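Local coordinates for protein Cwp19 (Clostridioides difficile, PDB 5OQ3) that is the TIM-barrel glycoside hydrolase domain of an S-layer-associated cell-wall protein, probably acting on peptidoglycan, although the whole protein is generally assigned as an N-acetylmuramoyl-L-alanine amidase, at residues 215-218 with 219-223; 273-276 with 277-281; 163-166 with 167-170; 202-205 with 206-210. All blocks are in the same frame, centred on the assembly; numbering follows the deposited sequence.

In the fold
All four contacts are short helical stretches or helix ends that pack outside the closed barrel of eight parallel strands, and along the chain they come in the order 3, 4, 1, 2. Contact 3 opens helix 165-181, which leads into strand 186-189. Contacts 4 and 1, on the successive helices 202-208 and 214-236, lie between that strand and strand 241-244, and contact 2, on helix 275-280, precedes strand 286-287. Contact 1 touches each of the others, with centres about 11 Å from contact 2, 13 Å from contact 3 and 12 Å from contact 4. Contacts 2 and 4 lie farthest apart, about 23 Å between centres. The start of helix 214-236 therefore joins three neighbouring helical elements.

Contact 1 (215-218 with 219-223); sequences DNWR and RENVN
N216 OD1 receives two donors: R219 NH1 at 2.8 Å, with an N-H...O angle of 161°, and a water that approaches N216 OD1 more weakly at 3.2 Å. That water also accepts from R219 NE at 2.9 Å, so the edge of the guanidinium meets the amide oxygen both directly and through solvent. NH1 lies in the plane of the amide carbonyl, and OD1 lies close to the guanidinium plane. The bend of the R219 chain at chi3 (-78°) folds the group back over the preceding turn, where D215 O sits 3.5 Å above the guanidinium plane, over its centre. The same oxygen accepts the backbone bond from R219 N at 3.0 Å. A second water, in plane at the guanidinium edge, accepts from R219 NH2 at 3.0 Å and donates to D215 OD2, linking two opposite charges that do not touch. R219 NH2 also donates to Y268 O, and the arginine makes a cation-pi contact with Y268.

These residues form the opening turns of helix 214-236, which runs down to barrel strand 241-244, and successive i to i+4 backbone bonds carry the helix through them. On another side, N221 ND2 lies 3.2 Å above the plane of the W217 ring, offset toward its rim, with amide and ring planes 83° apart. The amide thus stands nearly upright on the indole. Its nearest ring atom is W217 CZ2, at 3.4 Å from N221 ND2, while its hydrogen bond goes to Y194 OH. R218 extends away to a salt bridge with D201.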
loop_
_atom_site.group_PDB
_atom_site.type_symbol
_atom_site.label_atom_id
_atom_site.label_comp_id
_atom_site.label_asym_id
_atom_site.label_seq_id
_atom_site.Cartn_x
_atom_site.Cartn_y
_atom_site.Cartn_z
ATOM N N ASP A 215 14.904 -15.451 10.326
ATOM C CA ASP A 215 14.435 -14.727 9.182
ATOM C C ASP A 215 13.221 -15.401 8.587
ATOM O O ASP A 215 12.290 -14.714 8.143
ATOM C CB ASP A 215 15.516 -14.507 8.143
ATOM C CG ASP A 215 16.561 -13.519 8.600
ATOM O OD1 ASP A 215 16.356 -12.782 9.563
ATOM O OD2 ASP A 215 17.575 -13.427 7.942
ATOM N N ASN A 216 13.153 -16.723 8.636
ATOM C CA ASN A 216 11.965 -17.420 8.219
ATOM C C ASN A 216 10.774 -17.114 9.163
ATOM O O ASN A 216 9.657 -16.952 8.691
ATOM C CB ASN A 216 12.188 -18.955 8.169
ATOM C CG ASN A 216 13.187 -19.406 7.111
ATOM O OD1 ASN A 216 13.615 -18.642 6.286
ATOM N ND2 ASN A 216 13.511 -20.693 7.140
ATOM N N TRP A 217 11.064 -17.024 10.448
ATOM C CA TRP A 217 10.050 -16.659 11.420
ATOM C C TRP A 217 9.514 -15.243 11.157
ATOM O O TRP A 217 8.320 -15.023 11.207
ATOM C CB TRP A 217 10.642 -16.791 12.839
ATOM C CG TRP A 217 9.793 -16.307 13.949
ATOM C CD1 TRP A 217 8.709 -16.918 14.506
ATOM C CD2 TRP A 217 9.949 -15.052 14.626
ATOM N NE1 TRP A 217 8.216 -16.119 15.504
ATOM C CE2 TRP A 217 8.957 -14.965 15.596
ATOM C CE3 TRP A 217 10.843 -13.986 14.479
ATOM C CZ2 TRP A 217 8.806 -13.839 16.420
ATOM C CZ3 TRP A 217 10.725 -12.919 15.289
ATOM C CH2 TRP A 217 9.724 -12.834 16.254
ATOM N N ARG A 218 10.380 -14.284 10.846
ATOM C CA ARG A 218 9.931 -12.932 10.532
ATOM C C ARG A 218 9.050 -12.933 9.271
ATOM O O ARG A 218 8.000 -12.268 9.252
ATOM C CB ARG A 218 11.135 -11.995 10.300
ATOM C CG ARG A 218 11.873 -11.642 11.593
ATOM C CD ARG A 218 12.989 -10.721 11.306
ATOM N NE ARG A 218 13.627 -10.254 12.540
ATOM C CZ ARG A 218 14.837 -9.737 12.594
ATOM N NH1 ARG A 218 15.578 -9.655 11.508
ATOM N NH2 ARG A 218 15.299 -9.327 13.766
ATOM N N ARG A 219 9.441 -13.673 8.229
ATOM C CA ARG A 219 8.577 -13.797 7.059
ATOM C C ARG A 219 7.201 -14.370 7.412
ATOM O O ARG A 219 6.166 -13.870 6.927
ATOM C CB ARG A 219 9.269 -14.567 5.907
ATOM C CG ARG A 219 10.310 -13.767 5.130
ATOM C CD ARG A 219 11.013 -14.630 4.067
ATOM N NE ARG A 219 12.033 -15.519 4.598
ATOM C CZ ARG A 219 13.296 -15.177 4.815
ATOM N NH1 ARG A 219 14.134 -16.078 5.283
ATOM N NH2 ARG A 219 13.700 -13.940 4.548
ATOM N N GLU A 220 7.206 -15.379 8.273
ATOM C CA GLU A 220 5.955 -15.970 8.686
ATOM C C GLU A 220 5.096 -15.030 9.533
ATOM O O GLU A 220 3.883 -15.094 9.464
ATOM C CB GLU A 220 6.169 -17.301 9.368
ATOM C CG GLU A 220 4.861 -18.051 9.643
ATOM C CD GLU A 220 4.024 -18.494 8.442
ATOM O OE1 GLU A 220 2.838 -18.845 8.630
ATOM O OE2 GLU A 220 4.483 -18.499 7.336
ATOM N N ASN A 221 5.708 -14.174 10.328
ATOM C CA ASN A 221 4.959 -13.190 11.070
ATOM C C ASN A 221 4.114 -12.307 10.152
ATOM O O ASN A 221 2.980 -11.958 10.436
ATOM C CB ASN A 221 5.899 -12.292 11.908
ATOM C CG ASN A 221 6.553 -13.025 13.049
ATOM O OD1 ASN A 221 6.019 -13.983 13.589
ATOM N ND2 ASN A 221 7.701 -12.528 13.476
ATOM N N VAL A 222 4.736 -11.891 9.055
ATOM C CA VAL A 222 4.046 -11.064 8.052
ATOM C C VAL A 222 2.961 -11.902 7.369
ATOM O O VAL A 222 1.791 -11.443 7.270
ATOM C CB VAL A 222 5.036 -10.499 7.027
ATOM C CG1 VAL A 222 4.300 -9.850 5.844
ATOM C CG2 VAL A 222 5.984 -9.492 7.693
ATOM N N ASN A 223 3.293 -13.124 6.963
ATOM C CA ASN A 223 2.309 -14.005 6.357
ATOM C C ASN A 223 1.083 -14.177 7.229
ATOM O O ASN A 223 -0.045 -14.121 6.730
ATOM C CB ASN A 223 2.904 -15.387 6.120
ATOM C CG ASN A 223 4.045 -15.420 5.133
ATOM O OD1 ASN A 223 4.366 -14.434 4.461
ATOM N ND2 ASN A 223 4.698 -16.597 5.074
HETATM O O HOH W 1 16.632 -13.343 4.909
HETATM O O HOH W 2 10.915 -18.154 4.580
#

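Contact 2 (273-276 with 277-281); sequences ADTR and AWIKQ
The start of helix 275-280, which leads toward barrel strand 286-287, is an N-cap built on D274. D274 OD1 accepts weakly from A277 N, at 3.4 Å and an N-H...O angle of 163°; the same oxygen also takes a hydrogen bond from W250 NE1, so the capping carboxylate is shared with another part of the domain. D274 is also the centre of an inverse gamma turn, which brings the chain round into the helix.

W278 folds back over this first turn. With CG beside the backbone N (chi1 -52°), its indole has two groups on one face: D274 O, 3.2 Å above the plane, and T275 CA, which makes a CH-pi contact 3.9 Å from the centroid of the six-membered ring. D274 O is at the same time the acceptor for W278 N, at 3.2 Å. One water ties the pyrrole edge to the turn, accepting from W278 NE1 at 3.1 Å and from D274 N at 2.9 Å; NE1 also has a weak bond to N223 OD1 of helix 214-236. R276 and K280 start side by side, CG near CG, before the lysine bends away; the guanidinium continues to E312 and T258. On the six-membered ring, A273 CB packs on W278 CZ2 at 3.7 Å.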
loop_
_atom_site.group_PDB
_atom_site.type_symbol
_atom_site.label_atom_id
_atom_site.label_comp_id
_atom_site.label_asym_id
_atom_site.label_seq_id
_atom_site.Cartn_x
_atom_site.Cartn_y
_atom_site.Cartn_z
ATOM N N ALA A 273 9.080 -9.657 3.305
ATOM C CA ALA A 273 7.864 -9.701 2.541
ATOM C C ALA A 273 8.018 -10.784 1.488
ATOM O O ALA A 273 8.600 -10.579 0.444
ATOM C CB ALA A 273 7.586 -8.345 1.919
ATOM N N ASP A 274 7.507 -11.945 1.787
ATOM C CA ASP A 274 7.659 -13.164 1.003
ATOM C C ASP A 274 6.457 -13.277 0.066
ATOM O O ASP A 274 5.546 -14.083 0.269
ATOM C CB ASP A 274 7.811 -14.381 1.887
ATOM C CG ASP A 274 8.196 -15.626 1.113
ATOM O OD1 ASP A 274 8.215 -15.600 -0.151
ATOM O OD2 ASP A 274 8.474 -16.638 1.798
ATOM N N THR A 275 6.464 -12.459 -0.966
ATOM C CA THR A 275 5.277 -12.330 -1.835
ATOM C C THR A 275 4.929 -13.666 -2.463
ATOM O O THR A 275 3.757 -13.961 -2.623
ATOM C CB THR A 275 5.555 -11.300 -2.914
ATOM O OG1 THR A 275 6.135 -10.163 -2.284
ATOM C CG2 THR A 275 4.277 -10.946 -3.646
ATOM N N ARG A 276 5.929 -14.463 -2.814
ATOM C CA ARG A 276 5.624 -15.779 -3.381
ATOM C C ARG A 276 4.803 -16.613 -2.432
ATOM O O ARG A 276 3.879 -17.297 -2.867
ATOM C CB ARG A 276 6.911 -16.485 -3.796
ATOM C CG ARG A 276 6.641 -17.911 -4.231
ATOM C CD ARG A 276 7.886 -18.616 -4.747
ATOM N NE ARG A 276 8.283 -18.055 -6.021
ATOM C CZ ARG A 276 9.402 -18.368 -6.661
ATOM N NH1 ARG A 276 10.250 -19.248 -6.141
ATOM N NH2 ARG A 276 9.675 -17.839 -7.833
ATOM N N ALA A 277 5.158 -16.639 -1.154
ATOM C CA ALA A 277 4.368 -17.395 -0.188
ATOM C C ALA A 277 2.957 -16.879 -0.123
ATOM O O ALA A 277 2.000 -17.665 0.034
ATOM C CB ALA A 277 5.051 -17.300 1.205
ATOM N N TRP A 278 2.757 -15.578 -0.155
ATOM C CA TRP A 278 1.429 -15.014 -0.080
ATOM C C TRP A 278 0.586 -15.537 -1.228
ATOM O O TRP A 278 -0.596 -15.847 -1.065
ATOM C CB TRP A 278 1.454 -13.495 -0.146
ATOM C CG TRP A 278 2.347 -12.795 0.795
ATOM C CD1 TRP A 278 2.914 -13.258 1.947
ATOM C CD2 TRP A 278 2.748 -11.435 0.666
ATOM N NE1 TRP A 278 3.698 -12.303 2.509
ATOM C CE2 TRP A 278 3.590 -11.153 1.753
ATOM C CE3 TRP A 278 2.473 -10.415 -0.274
ATOM C CZ2 TRP A 278 4.204 -9.911 1.901
ATOM C CZ3 TRP A 278 3.062 -9.206 -0.114
ATOM C CH2 TRP A 278 3.887 -8.931 0.973
ATOM N N ILE A 279 1.159 -15.570 -2.401
ATOM C CA ILE A 279 0.476 -16.031 -3.600
ATOM C C ILE A 279 0.192 -17.513 -3.516
ATOM O O ILE A 279 -0.956 -17.950 -3.724
ATOM C CB ILE A 279 1.288 -15.658 -4.870
ATOM C CG1 ILE A 279 1.345 -14.146 -5.057
ATOM C CG2 ILE A 279 0.733 -16.352 -6.115
ATOM C CD1 ILE A 279 2.390 -13.683 -6.021
ATOM N N LYS A 280 1.180 -18.301 -3.161
ATOM C CA LYS A 280 1.016 -19.740 -3.176
ATOM C C LYS A 280 0.049 -20.220 -2.136
ATOM O O LYS A 280 -0.649 -21.194 -2.355
ATOM C CB LYS A 280 2.385 -20.406 -3.100
ATOM C CG LYS A 280 3.293 -20.024 -4.302
ATOM C CD LYS A 280 3.038 -20.789 -5.589
ATOM C CE LYS A 280 1.918 -20.278 -6.469
ATOM N NZ LYS A 280 1.392 -21.424 -7.289
ATOM N N GLN A 281 0.016 -19.568 -0.980
ATOM C CA GLN A 281 -0.913 -19.917 0.114
ATOM C C GLN A 281 -2.268 -19.190 0.033
ATOM O O GLN A 281 -3.164 -19.436 0.842
ATOM C CB GLN A 281 -0.270 -19.664 1.461
ATOM C CG GLN A 281 0.917 -20.564 1.712
ATOM C CD GLN A 281 1.601 -20.254 3.029
ATOM O OE1 GLN A 281 0.936 -20.060 4.058
ATOM N NE2 GLN A 281 2.955 -20.180 3.001
HETATM O O HOH W 3 6.251 -12.311 4.329
#

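Contact 3 (163-166 with 167-170); sequences GLPE and VRKY
One face of the R168 guanidinium lies against the chain at the helix start: P165 CA is 3.8 Å and L164 O 3.9 Å above its plane, both offset toward the rim. At its edge, in plane, a water accepts from R168 NH2 at 2.8 Å and donates to G163 O at 2.6 Å, bridging the arginine to the residue before the cap. NH2 has a direct partner as well, P162 O. The bend at chi3 (-63°) turns the R168 chain back toward the start of the helix and sets the group flat beside P165, whose CG comes within 4.0 Å of R168 NH1.

This is the N-terminus of helix 165-181, the helix that precedes barrel strand 186-189. L164 occupies the N-cap position, and its carbonyl opens the helical bonding: R168 N donates to L164 O at 3.1 Å with an N-H...O angle of 165°, while V167 N reaches the same oxygen only through a weak, strongly bent bond. L164 CB meets V167 CG2 at 3.9 Å, an apolar contact. L164 and P165 also pack on Y208 of helix 202-208, and R168 touches N221 and T224 of helix 214-236.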
loop_
_atom_site.group_PDB
_atom_site.type_symbol
_atom_site.label_atom_id
_atom_site.label_comp_id
_atom_site.label_asym_id
_atom_site.label_seq_id
_atom_site.Cartn_x
_atom_site.Cartn_y
_atom_site.Cartn_z
ATOM N N GLY A 163 6.019 -9.490 15.238
ATOM C CA GLY A 163 6.072 -10.787 15.868
ATOM C C GLY A 163 5.206 -11.008 17.074
ATOM O O GLY A 163 5.174 -12.137 17.561
ATOM N N LEU A 164 4.464 -10.000 17.533
ATOM C CA LEU A 164 3.612 -10.174 18.694
ATOM C C LEU A 164 2.223 -10.541 18.259
ATOM O O LEU A 164 1.582 -9.797 17.474
ATOM C CB LEU A 164 3.580 -8.906 19.542
ATOM C CG LEU A 164 4.881 -8.606 20.312
ATOM C CD1 LEU A 164 4.815 -7.241 20.929
ATOM C CD2 LEU A 164 5.128 -9.663 21.383
ATOM N N PRO A 165 1.665 -11.593 18.880
ATOM C CA PRO A 165 0.297 -11.892 18.539
ATOM C C PRO A 165 -0.683 -10.739 18.856
ATOM O O PRO A 165 -1.663 -10.538 18.110
ATOM C CB PRO A 165 -0.013 -13.133 19.391
ATOM C CG PRO A 165 1.303 -13.731 19.722
ATOM C CD PRO A 165 2.315 -12.656 19.692
ATOM N N GLU A 166 -0.452 -9.993 19.932
ATOM C CA GLU A 166 -1.353 -8.876 20.237
ATOM C C GLU A 166 -1.282 -7.776 19.178
ATOM O O GLU A 166 -2.265 -7.072 18.969
ATOM C CB GLU A 166 -1.067 -8.261 21.646
ATOM C CG GLU A 166 -1.553 -9.151 22.769
ATOM C CD GLU A 166 -1.336 -8.580 24.157
ATOM O OE1 GLU A 166 -0.800 -7.463 24.322
ATOM O OE2 GLU A 166 -1.740 -9.273 25.109
ATOM N N VAL A 167 -0.107 -7.569 18.603
ATOM C CA VAL A 167 0.038 -6.569 17.568
ATOM C C VAL A 167 -0.761 -6.994 16.328
ATOM O O VAL A 167 -1.533 -6.189 15.794
ATOM C CB VAL A 167 1.506 -6.308 17.218
ATOM C CG1 VAL A 167 1.643 -5.597 15.867
ATOM C CG2 VAL A 167 2.202 -5.481 18.287
ATOM N N ARG A 168 -0.658 -8.257 15.952
ATOM C CA ARG A 168 -1.413 -8.735 14.809
ATOM C C ARG A 168 -2.922 -8.594 15.052
ATOM O O ARG A 168 -3.659 -8.156 14.178
ATOM C CB ARG A 168 -1.001 -10.163 14.432
ATOM C CG ARG A 168 0.451 -10.230 13.938
ATOM C CD ARG A 168 0.859 -11.591 13.442
ATOM N NE ARG A 168 0.844 -12.630 14.428
ATOM C CZ ARG A 168 1.894 -13.122 15.029
ATOM N NH1 ARG A 168 1.743 -14.156 15.814
ATOM N NH2 ARG A 168 3.077 -12.551 14.927
ATOM N N LYS A 169 -3.363 -8.974 16.246
ATOM C CA LYS A 169 -4.773 -8.839 16.581
ATOM C C LYS A 169 -5.222 -7.396 16.514
ATOM O O LYS A 169 -6.335 -7.113 16.044
ATOM C CB LYS A 169 -5.073 -9.471 17.947
ATOM C CG LYS A 169 -6.480 -9.243 18.397
ATOM C CD LYS A 169 -6.798 -9.954 19.689
ATOM C CE LYS A 169 -7.908 -9.296 20.471
ATOM N NZ LYS A 169 -9.173 -9.217 19.709
ATOM N N TYR A 170 -4.399 -6.481 17.041
ATOM C CA TYR A 170 -4.760 -5.066 16.994
ATOM C C TYR A 170 -4.891 -4.560 15.544
ATOM O O TYR A 170 -5.792 -3.791 15.242
ATOM C CB TYR A 170 -3.707 -4.253 17.775
ATOM C CG TYR A 170 -3.457 -2.837 17.284
ATOM C CD1 TYR A 170 -4.400 -1.842 17.444
ATOM C CD2 TYR A 170 -2.273 -2.498 16.634
ATOM C CE1 TYR A 170 -4.189 -0.546 16.988
ATOM C CE2 TYR A 170 -2.031 -1.214 16.173
ATOM C CZ TYR A 170 -2.998 -0.248 16.335
ATOM O OH TYR A 170 -2.785 1.017 15.830
HETATM O O HOH W 4 4.666 -14.396 16.366
#

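Contact 4 (202-205 with 206-210); sequences TATY and QKYGK
Four successive i to i+4 bonds carry the backbone of helix 202-208, from Q206 N to T202 O at 2.9 Å through to G209 N, which meets Y205 O at 2.7 Å with an N-H...O angle of only 140°, and the chain turns out of the helix at K210, whose phi is +57°. This short helix lies between barrel strands 186-189 and 241-244, just before helix 214-236. The side chains follow the same spacing. Y208 turns the CD2 edge of its ring back toward the preceding turn: T204 O lies 3.3 Å from Y208 CD2, close to the ring plane, and T204 CG2 approaches the same carbon at 3.9 Å. The methyl of T204 points that way because CG2 is anti to the backbone N, which leaves OG1 beside the N and directed to D161 OD2, its hydrogen-bond partner.

The extended Q206 side chain passes T202 O, its CG at 3.3 Å from that oxygen, and its amide oxygen OE1 meets T202 CG2 at 3.4 Å, a carbon contact with no hydrogen bond in it. The Y205 side chain has CG anti to its backbone N (chi1 171°), and its ring approaches the bare backbone of G209 obliquely, CD1 being 4.0 Å from G209 CA. Its hydroxyl bonds to Q212 O, and the ring meets W217 of helix 214-236 edge-to-face.

Since every hydrogen bond across the two halves is between backbone atoms, the turn is held by its main chain, while the T204 and Y205 hydroxyls link this short helix to the loop residues D161 and Q212.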
loop_
_atom_site.group_PDB
_atom_site.type_symbol
_atom_site.label_atom_id
_atom_site.label_comp_id
_atom_site.label_asym_id
_atom_site.label_seq_id
_atom_site.Cartn_x
_atom_site.Cartn_y
_atom_site.Cartn_z
ATOM N N THR A 202 14.564 -9.433 19.606
ATOM C CA THR A 202 15.140 -10.660 20.178
ATOM C C THR A 202 14.236 -11.274 21.232
ATOM O O THR A 202 14.071 -12.493 21.257
ATOM C CB THR A 202 16.503 -10.379 20.765
ATOM O OG1 THR A 202 17.290 -9.753 19.746
ATOM C CG2 THR A 202 17.145 -11.638 21.267
ATOM N N ALA A 203 13.645 -10.456 22.101
ATOM C CA ALA A 203 12.809 -11.015 23.162
ATOM C C ALA A 203 11.570 -11.674 22.574
ATOM O O ALA A 203 11.174 -12.746 23.002
ATOM C CB ALA A 203 12.431 -9.933 24.158
ATOM N N THR A 204 10.971 -11.044 21.560
ATOM C CA THR A 204 9.824 -11.593 20.877
ATOM C C THR A 204 10.189 -12.935 20.247
ATOM O O THR A 204 9.439 -13.901 20.346
ATOM C CB THR A 204 9.359 -10.608 19.799
ATOM O OG1 THR A 204 9.290 -9.308 20.354
ATOM C CG2 THR A 204 8.017 -10.989 19.252
ATOM N N TYR A 205 11.310 -12.997 19.570
ATOM C CA TYR A 205 11.813 -14.251 18.948
ATOM C C TYR A 205 12.034 -15.353 19.989
ATOM O O TYR A 205 11.644 -16.514 19.823
ATOM C CB TYR A 205 13.067 -13.967 18.103
ATOM C CG TYR A 205 13.708 -15.231 17.637
ATOM C CD1 TYR A 205 13.104 -16.023 16.656
ATOM C CD2 TYR A 205 14.858 -15.717 18.236
ATOM C CE1 TYR A 205 13.641 -17.252 16.287
ATOM C CE2 TYR A 205 15.428 -16.933 17.856
ATOM C CZ TYR A 205 14.811 -17.707 16.892
ATOM O OH TYR A 205 15.367 -18.897 16.522
ATOM N N GLN A 206 12.641 -14.976 21.101
ATOM C CA GLN A 206 12.868 -15.974 22.154
ATOM C C GLN A 206 11.570 -16.526 22.702
ATOM O O GLN A 206 11.463 -17.709 23.021
ATOM C CB GLN A 206 13.727 -15.381 23.267
ATOM C CG GLN A 206 15.167 -15.174 22.892
ATOM C CD GLN A 206 15.974 -14.600 24.041
ATOM O OE1 GLN A 206 16.406 -13.471 23.977
ATOM N NE2 GLN A 206 16.140 -15.367 25.114
ATOM N N LYS A 207 10.575 -15.671 22.841
ATOM C CA LYS A 207 9.308 -16.096 23.427
ATOM C C LYS A 207 8.439 -16.884 22.472
ATOM O O LYS A 207 7.776 -17.838 22.878
ATOM C CB LYS A 207 8.517 -14.877 23.923
ATOM C CG LYS A 207 7.254 -15.258 24.684
ATOM C CD LYS A 207 6.709 -14.130 25.512
ATOM C CE LYS A 207 5.380 -14.522 26.136
ATOM N NZ LYS A 207 5.617 -15.451 27.261
ATOM N N TYR A 208 8.434 -16.511 21.193
ATOM C CA TYR A 208 7.470 -17.082 20.224
ATOM C C TYR A 208 8.091 -17.858 19.083
ATOM O O TYR A 208 7.369 -18.606 18.414
ATOM C CB TYR A 208 6.598 -15.966 19.636
ATOM C CG TYR A 208 5.789 -15.195 20.639
ATOM C CD1 TYR A 208 4.674 -15.737 21.204
ATOM C CD2 TYR A 208 6.207 -13.937 21.097
ATOM C CE1 TYR A 208 3.920 -15.056 22.126
ATOM C CE2 TYR A 208 5.467 -13.246 22.024
ATOM C CZ TYR A 208 4.340 -13.825 22.552
ATOM O OH TYR A 208 3.644 -13.152 23.508
ATOM N N GLY A 209 9.389 -17.783 18.900
ATOM C CA GLY A 209 10.042 -18.317 17.690
ATOM C C GLY A 209 10.307 -19.813 17.598
ATOM O O GLY A 209 10.619 -20.324 16.536
ATOM N N LYS A 210 10.195 -20.505 18.709
ATOM C CA LYS A 210 10.369 -21.968 18.724
ATOM C C LYS A 210 11.711 -22.433 18.178
ATOM O O LYS A 210 11.871 -23.574 17.784
ATOM C CB LYS A 210 9.232 -22.709 17.955
ATOM C CG LYS A 210 7.767 -22.412 18.245
ATOM C CD LYS A 210 7.328 -23.060 19.456
ATOM C CE LYS A 210 5.849 -22.913 19.704
ATOM N NZ LYS A 210 5.666 -23.273 21.138
#